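Local coordinates for protein ulvan Lyase-PL25 (Pseudoalteromonas sp. PLSV, PDB 5UAM) that cleaves ulvan, the sulfated cell-wall polysaccharide of green seaweeds, as a lyase of polysaccharide lyase family 25, at residues D23-G35 with A449-P462. Sequence-based numbering, arbitrary orientation.
Sequences DRQVGYFADNGVG and AVTRSLVDLKTAMP
The guanidinium of Arg452 meets Phe29 O at its edge, NH1 donating over 2.8 Å with the oxygen slightly out of the guanidinium plane and the nitrogen in the carbonyl plane, while CA of Leu457 lies over one face. At the edge formed by NE and NH2, both nitrogens grip Asp456 OD2 side-on in a salt bridge, and NH2 also reaches Gly78 O. Extended throughout, with CG anti to the backbone N (chi1 -178°), the Arg452 chain spans from the strand to Phe29; an alanine here would probably leave the carbonyl of Phe29 without this donor and the Asp456 carboxylate without its counter-charge. Val26 CG2 sits above the centre of one face of the Tyr28 ring, and Leu457 CD1 approaches that ring obliquely, 3.6 Å from Tyr28 CD2. Over one face of the Arg24 guanidinium, toward its rim, rests Leu454 CD2.

Val26 and Arg452 form an antiparallel hydrogen-bonded pair, Gln25 and Ser453 the neighbouring non-hydrogen-bonded one, and Leu454 N, at the helix start, donates to Arg24 O. Thr451 OG1 donates in the carbonyl plane to a lone pair of Gln25 OE1 at 2.7 Å. Asp23 OD2 takes the Ser453 hydroxyl on the syn side at 2.6 Å, and OD1 receives Val455 N from above the carboxylate plane. Ser453 OG accepts from Asp456 N (3.1 Å), the N-cap bond of helix 454-460. Beyond the helix, Met461 CE packs 3.3 Å from Asn32 CG; the Asn32 amide oxygen is hydrogen-bonded to Tyr57 OH.

The N- and C-terminal segments of the modelled chain thus pack beside the blade where strand 30-33 joins 439-444, 428-433 and 412-415, the closure seen in many beta-propellers.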
ATOM      1  N   ASP A  23     -36.796  -1.543   3.364  1.00 43.66           N
ATOM      2  CA  ASP A  23     -35.377  -1.248   3.190  1.00 41.60           C
ATOM      3  C   ASP A  23     -34.747  -1.004   4.551  1.00 40.06           C
ATOM      4  O   ASP A  23     -35.440  -0.717   5.529  1.00 39.87           O
ATOM      5  CB  ASP A  23     -35.193  -0.010   2.305  1.00 30.02           C
ATOM      6  CG  ASP A  23     -33.771   0.146   1.788  1.00 36.97           C
ATOM      7  OD1 ASP A  23     -33.011  -0.843   1.785  1.00 33.37           O
ATOM      8  OD2 ASP A  23     -33.428   1.273   1.379  1.00 37.29           O
ATOM      9  N   ARG A  24     -33.431  -1.147   4.606  1.00 32.42           N
ATOM     10  CA  ARG A  24     -32.650  -0.806   5.783  1.00 29.50           C
ATOM     11  C   ARG A  24     -31.252  -0.427   5.329  1.00 27.93           C
ATOM     12  O   ARG A  24     -30.815  -0.781   4.230  1.00 28.59           O
ATOM     13  CB  ARG A  24     -32.604  -1.954   6.802  1.00 31.90           C
ATOM     14  CG  ARG A  24     -31.960  -3.230   6.305  1.00 37.40           C
ATOM     15  CD  ARG A  24     -32.240  -4.411   7.237  1.00 38.11           C
ATOM     16  NE  ARG A  24     -31.914  -5.688   6.592  1.00 40.48           N
ATOM     17  CZ  ARG A  24     -30.706  -6.240   6.568  1.00 41.37           C
ATOM     18  NH1 ARG A  24     -29.679  -5.655   7.171  1.00 34.85           N
ATOM     19  NH2 ARG A  24     -30.520  -7.394   5.939  1.00 46.76           N
ATOM     20  N   GLN A  25     -30.553   0.303   6.191  1.00 25.83           N
ATOM     21  CA  GLN A  25     -29.178   0.703   5.935  1.00 23.90           C
ATOM     22  C   GLN A  25     -28.247  -0.383   6.450  1.00 24.57           C
ATOM     23  O   GLN A  25     -28.439  -0.895   7.563  1.00 24.59           O
ATOM     24  CB  GLN A  25     -28.864   2.011   6.659  1.00 24.80           C
ATOM     25  CG  GLN A  25     -29.566   3.236   6.112  1.00 29.55           C
ATOM     26  CD  GLN A  25     -29.059   3.637   4.727  1.00 29.24           C
ATOM     27  OE1 GLN A  25     -27.863   3.938   4.506  1.00 27.30           O
ATOM     28  NE2 GLN A  25     -29.979   3.649   3.781  1.00 29.12           N
ATOM     29  N   VAL A  26     -27.269  -0.748   5.635  1.00 20.57           N
ATOM     30  CA  VAL A  26     -26.233  -1.687   6.041  1.00 21.53           C
ATOM     31  C   VAL A  26     -24.891  -0.963   6.061  1.00 17.98           C
ATOM     32  O   VAL A  26     -24.701   0.088   5.442  1.00 18.33           O
ATOM     33  CB  VAL A  26     -26.197  -2.959   5.156  1.00 21.10           C
ATOM     34  CG1 VAL A  26     -27.494  -3.744   5.314  1.00 24.04           C
ATOM     35  CG2 VAL A  26     -25.966  -2.616   3.708  1.00 20.53           C
ATOM     36  N   GLY A  27     -23.927  -1.551   6.775  1.00 18.14           N
ATOM     37  CA  GLY A  27     -22.635  -0.897   6.945  1.00 17.55           C
ATOM     38  C   GLY A  27     -21.684  -1.024   5.775  1.00 16.87           C
ATOM     39  O   GLY A  27     -20.689  -0.287   5.702  1.00 17.52           O
ATOM     40  N   TYR A  28     -21.950  -1.954   4.862  1.00 16.75           N
ATOM     41  CA  TYR A  28     -21.078  -2.251   3.749  1.00 16.01           C
ATOM     42  C   TYR A  28     -21.682  -1.703   2.460  1.00 14.88           C
ATOM     43  O   TYR A  28     -22.906  -1.626   2.320  1.00 16.85           O
ATOM     44  CB  TYR A  28     -20.812  -3.762   3.658  1.00 17.66           C
ATOM     45  CG  TYR A  28     -22.061  -4.609   3.654  1.00 17.95           C
ATOM     46  CD1 TYR A  28     -22.687  -4.962   4.829  1.00 18.78           C
ATOM     47  CD2 TYR A  28     -22.602  -5.073   2.465  1.00 17.97           C
ATOM     48  CE1 TYR A  28     -23.843  -5.742   4.821  1.00 21.72           C
ATOM     49  CE2 TYR A  28     -23.734  -5.846   2.444  1.00 19.92           C
ATOM     50  CZ  TYR A  28     -24.356  -6.190   3.625  1.00 19.54           C
ATOM     51  OH  TYR A  28     -25.509  -6.965   3.664  1.00 24.31           O
ATOM     52  N   PHE A  29     -20.810  -1.319   1.531  1.00 14.36           N
ATOM     53  CA  PHE A  29     -21.231  -0.747   0.261  1.00 14.26           C
ATOM     54  C   PHE A  29     -21.119  -1.722  -0.903  1.00 16.27           C
ATOM     55  O   PHE A  29     -21.615  -1.415  -1.988  1.00 16.72           O
ATOM     56  CB  PHE A  29     -20.444   0.536  -0.054  1.00 14.54           C
ATOM     57  CG  PHE A  29     -18.971   0.308  -0.306  1.00 13.71           C
ATOM     58  CD1 PHE A  29     -18.512  -0.035  -1.566  1.00 13.91           C
ATOM     59  CD2 PHE A  29     -18.050   0.460   0.714  1.00 14.24           C
ATOM     60  CE1 PHE A  29     -17.174  -0.261  -1.793  1.00 12.47           C
ATOM     61  CE2 PHE A  29     -16.697   0.244   0.490  1.00 13.71           C
ATOM     62  CZ  PHE A  29     -16.263  -0.130  -0.768  1.00 13.30           C
ATOM     63  N   ALA A  30     -20.490  -2.881  -0.693  1.00 14.47           N
ATOM     64  CA  ALA A  30     -20.375  -3.933  -1.686  1.00 15.38           C
ATOM     65  C   ALA A  30     -20.111  -5.236  -0.949  1.00 16.38           C
ATOM     66  O   ALA A  30     -19.643  -5.238   0.193  1.00 16.61           O
ATOM     67  CB  ALA A  30     -19.235  -3.652  -2.670  1.00 15.17           C
ATOM     68  N   ASP A  31     -20.410  -6.349  -1.615  1.00 15.66           N
ATOM     69  CA  ASP A  31     -20.270  -7.655  -0.976  1.00 16.64           C
ATOM     70  C   ASP A  31     -19.613  -8.688  -1.888  1.00 15.06           C
ATOM     71  O   ASP A  31     -19.862  -9.885  -1.744  1.00 17.37           O
ATOM     72  CB  ASP A  31     -21.616  -8.170  -0.474  1.00 17.66           C
ATOM     73  CG  ASP A  31     -22.638  -8.336  -1.575  1.00 17.39           C
ATOM     74  OD1 ASP A  31     -22.322  -8.066  -2.746  1.00 22.27           O
ATOM     75  OD2 ASP A  31     -23.759  -8.771  -1.240  1.00 25.33           O
ATOM     76  N   ASN A  32     -18.726  -8.246  -2.788  1.00 14.78           N
ATOM     77  CA  ASN A  32     -18.110  -9.140  -3.766  1.00 16.10           C
ATOM     78  C   ASN A  32     -16.586  -9.121  -3.737  1.00 14.70           C
ATOM     79  O   ASN A  32     -15.962  -9.575  -4.694  1.00 16.91           O
ATOM     80  CB  ASN A  32     -18.605  -8.839  -5.185  1.00 17.13           C
ATOM     81  CG  ASN A  32     -18.200  -7.478  -5.676  1.00 19.07           C
ATOM     82  OD1 ASN A  32     -17.737  -6.622  -4.920  1.00 16.15           O
ATOM     83  ND2 ASN A  32     -18.362  -7.264  -6.990  1.00 25.27           N
ATOM     84  N   GLY A  33     -15.957  -8.669  -2.655  1.00 13.44           N
ATOM     85  CA  GLY A  33     -14.513  -8.737  -2.589  1.00 12.76           C
ATOM     86  C   GLY A  33     -14.019 -10.173  -2.598  1.00 15.45           C
ATOM     87  O   GLY A  33     -14.722 -11.089  -2.194  1.00 15.70           O
ATOM     88  N   VAL A  34     -12.770 -10.365  -3.058  1.00 13.42           N
ATOM     89  CA  VAL A  34     -12.129 -11.676  -3.033  1.00 13.96           C
ATOM     90  C   VAL A  34     -10.720 -11.573  -2.463  1.00 14.27           C
ATOM     91  O   VAL A  34     -10.063 -10.531  -2.533  1.00 13.92           O
ATOM     92  CB  VAL A  34     -12.066 -12.393  -4.402  1.00 15.03           C
ATOM     93  CG1 VAL A  34     -13.438 -12.439  -5.031  1.00 16.13           C
ATOM     94  CG2 VAL A  34     -11.065 -11.748  -5.331  1.00 15.77           C
ATOM     95  N   GLY A  35     -10.257 -12.697  -1.913  1.00 14.82           N
ATOM     96  CA  GLY A  35      -8.870 -12.783  -1.456  1.00 13.69           C
ATOM     97  C   GLY A  35      -8.597 -11.789  -0.348  1.00 16.03           C
ATOM     98  O   GLY A  35      -9.305 -11.755   0.660  1.00 15.68           O
ATOM     99  N   ALA A 449     -19.063   3.109  10.047  1.00 16.70           N
ATOM    100  CA  ALA A 449     -19.186   2.913   8.618  1.00 16.12           C
ATOM    101  C   ALA A 449     -20.139   3.921   7.999  1.00 14.61           C
ATOM    102  O   ALA A 449     -21.120   4.362   8.615  1.00 18.84           O
ATOM    103  CB  ALA A 449     -19.708   1.498   8.345  1.00 20.27           C
ATOM    104  N   VAL A 450     -19.843   4.258   6.744  1.00 15.44           N
ATOM    105  CA  VAL A 450     -20.750   5.023   5.894  1.00 16.51           C
ATOM    106  C   VAL A 450     -21.747   4.026   5.319  1.00 14.80           C
ATOM    107  O   VAL A 450     -21.386   3.191   4.489  1.00 16.51           O
ATOM    108  CB  VAL A 450     -19.989   5.725   4.767  1.00 16.00           C
ATOM    109  CG1 VAL A 450     -20.962   6.491   3.872  1.00 19.21           C
ATOM    110  CG2 VAL A 450     -18.928   6.652   5.312  1.00 17.17           C
ATOM    111  N   THR A 451     -22.995   4.117   5.749  1.00 17.34           N
ATOM    112  CA  THR A 451     -23.970   3.091   5.406  1.00 16.74           C
ATOM    113  C   THR A 451     -24.495   3.249   3.982  1.00 17.67           C
ATOM    114  O   THR A 451     -24.355   4.297   3.333  1.00 17.52           O
ATOM    115  CB  THR A 451     -25.137   3.079   6.390  1.00 18.69           C
ATOM    116  OG1 THR A 451     -25.882   4.301   6.320  1.00 20.80           O
ATOM    117  CG2 THR A 451     -24.638   2.880   7.839  1.00 20.80           C
ATOM    118  N   ARG A 452     -25.095   2.165   3.501  1.00 18.64           N
ATOM    119  CA  ARG A 452     -25.724   2.123   2.187  1.00 17.04           C
ATOM    120  C   ARG A 452     -27.083   1.439   2.294  1.00 18.42           C
ATOM    121  O   ARG A 452     -27.255   0.494   3.067  1.00 19.34           O
ATOM    122  CB  ARG A 452     -24.865   1.342   1.201  1.00 14.85           C
ATOM    123  CG  ARG A 452     -25.445   1.302  -0.207  1.00 15.96           C
ATOM    124  CD  ARG A 452     -24.444   0.778  -1.248  1.00 15.86           C
ATOM    125  NE  ARG A 452     -24.950   1.060  -2.594  1.00 16.64           N
ATOM    126  CZ  ARG A 452     -24.260   0.871  -3.720  1.00 15.41           C
ATOM    127  NH1 ARG A 452     -23.054   0.329  -3.684  1.00 15.72           N
ATOM    128  NH2 ARG A 452     -24.776   1.242  -4.871  1.00 17.78           N
ATOM    129  N   SER A 453     -28.051   1.918   1.520  1.00 19.06           N
ATOM    130  CA  SER A 453     -29.341   1.251   1.424  1.00 21.41           C
ATOM    131  C   SER A 453     -29.148  -0.153   0.880  1.00 21.18           C
ATOM    132  O   SER A 453     -28.518  -0.347  -0.161  1.00 20.27           O
ATOM    133  CB  SER A 453     -30.238   2.042   0.477  1.00 24.01           C
ATOM    134  OG  SER A 453     -31.261   1.241  -0.071  1.00 26.02           O
ATOM    135  N   LEU A 454     -29.750  -1.136   1.550  1.00 24.11           N
ATOM    136  CA  LEU A 454     -29.621  -2.511   1.083  1.00 23.90           C
ATOM    137  C   LEU A 454     -30.321  -2.710  -0.261  1.00 24.06           C
ATOM    138  O   LEU A 454     -29.802  -3.415  -1.133  1.00 30.29           O
ATOM    139  CB  LEU A 454     -30.198  -3.468   2.125  1.00 30.92           C
ATOM    140  CG  LEU A 454     -30.052  -4.957   1.811  1.00 32.43           C
ATOM    141  CD1 LEU A 454     -28.608  -5.333   1.540  1.00 36.52           C
ATOM    142  CD2 LEU A 454     -30.632  -5.768   2.970  1.00 39.44           C
ATOM    143  N   VAL A 455     -31.476  -2.077  -0.453  1.00 23.79           N
ATOM    144  CA  VAL A 455     -32.165  -2.150  -1.743  1.00 25.13           C
ATOM    145  C   VAL A 455     -31.264  -1.607  -2.845  1.00 28.14           C
ATOM    146  O   VAL A 455     -31.157  -2.185  -3.934  1.00 28.81           O
ATOM    147  CB  VAL A 455     -33.488  -1.377  -1.676  1.00 28.06           C
ATOM    148  CG1 VAL A 455     -34.083  -1.190  -3.075  1.00 35.39           C
ATOM    149  CG2 VAL A 455     -34.484  -2.120  -0.786  1.00 35.08           C
ATOM    150  N   ASP A 456     -30.630  -0.465  -2.583  1.00 24.78           N
ATOM    151  CA  ASP A 456     -29.726   0.139  -3.558  1.00 21.45           C
ATOM    152  C   ASP A 456     -28.559  -0.780  -3.861  1.00 24.17           C
ATOM    153  O   ASP A 456     -28.172  -0.945  -5.027  1.00 25.80           O
ATOM    154  CB  ASP A 456     -29.215   1.464  -3.004  1.00 21.01           C
ATOM    155  CG  ASP A 456     -28.331   2.201  -3.983  1.00 23.49           C
ATOM    156  OD1 ASP A 456     -28.833   2.536  -5.074  1.00 29.21           O
ATOM    157  OD2 ASP A 456     -27.162   2.462  -3.657  1.00 21.19           O
ATOM    158  N   LEU A 457     -27.973  -1.371  -2.824  1.00 21.62           N
ATOM    159  CA  LEU A 457     -26.804  -2.227  -3.008  1.00 21.02           C
ATOM    160  C   LEU A 457     -27.172  -3.431  -3.856  1.00 27.42           C
ATOM    161  O   LEU A 457     -26.478  -3.761  -4.820  1.00 29.33           O
ATOM    162  CB  LEU A 457     -26.262  -2.663  -1.641  1.00 22.61           C
ATOM    163  CG  LEU A 457     -24.965  -3.495  -1.575  1.00 27.42           C
ATOM    164  CD1 LEU A 457     -24.269  -3.292  -0.240  1.00 36.09           C
ATOM    165  CD2 LEU A 457     -25.229  -4.986  -1.788  1.00 36.20           C
ATOM    166  N   LYS A 458     -28.283  -4.083  -3.522  1.00 29.62           N
ATOM    167  CA  LYS A 458     -28.698  -5.267  -4.268  1.00 32.36           C
ATOM    168  C   LYS A 458     -28.954  -4.938  -5.735  1.00 33.17           C
ATOM    169  O   LYS A 458     -28.586  -5.715  -6.624  1.00 44.83           O
ATOM    170  CB  LYS A 458     -29.938  -5.888  -3.620  1.00 35.78           C
ATOM    171  CG  LYS A 458     -29.677  -6.470  -2.230  1.00 42.10           C
ATOM    172  N   THR A 459     -29.594  -3.803  -6.011  1.00 26.91           N
ATOM    173  CA  THR A 459     -29.803  -3.394  -7.393  1.00 28.48           C
ATOM    174  C   THR A 459     -28.466  -3.206  -8.115  1.00 25.09           C
ATOM    175  O   THR A 459     -28.341  -3.523  -9.305  1.00 31.86           O
ATOM    176  CB  THR A 459     -30.611  -2.093  -7.421  1.00 30.31           C
ATOM    177  OG1 THR A 459     -31.863  -2.283  -6.737  1.00 41.21           O
ATOM    178  CG2 THR A 459     -30.894  -1.662  -8.853  1.00 38.44           C
ATOM    179  N   ALA A 460     -27.465  -2.697  -7.413  1.00 24.82           N
ATOM    180  CA  ALA A 460     -26.211  -2.339  -8.064  1.00 24.84           C
ATOM    181  C   ALA A 460     -25.247  -3.511  -8.197  1.00 30.88           C
ATOM    182  O   ALA A 460     -24.356  -3.461  -9.055  1.00 30.42           O
ATOM    183  CB  ALA A 460     -25.508  -1.229  -7.286  1.00 26.09           C
ATOM    184  N   MET A 461     -25.378  -4.548  -7.385  1.00 30.57           N
ATOM    185  CA  MET A 461     -24.311  -5.544  -7.335  1.00 34.21           C
ATOM    186  C   MET A 461     -24.299  -6.358  -8.628  1.00 39.00           C
ATOM    187  O   MET A 461     -25.332  -6.945  -8.989  1.00 45.04           O
ATOM    188  CB  MET A 461     -24.422  -6.435  -6.102  1.00 28.23           C
ATOM    189  CG  MET A 461     -23.953  -5.768  -4.793  1.00 29.20           C
ATOM    190  SD  MET A 461     -22.314  -4.941  -4.798  1.00 26.12           S
ATOM    191  CE  MET A 461     -21.262  -6.292  -5.285  1.00 27.33           C
ATOM    192  N   PRO A 462     -23.166  -6.404  -9.377  1.00 50.51           N
ATOM    193  CA  PRO A 462     -23.135  -7.029 -10.709  1.00 56.62           C
ATOM    194  C   PRO A 462     -23.149  -8.559 -10.666  1.00 57.58           C
ATOM    195  O   PRO A 462     -24.201  -9.154 -10.413  1.00 63.48           O
ATOM    196  CB  PRO A 462     -21.802  -6.523 -11.308  1.00 55.18           C
ATOM    197  CG  PRO A 462     -21.273  -5.481 -10.332  1.00 47.07           C
ATOM    198  CD  PRO A 462     -21.832  -5.877  -9.019  1.00 50.10           C
TER
HETATM  199  O   HOH W   1     -19.437   1.337   3.962  1.00 15.69           O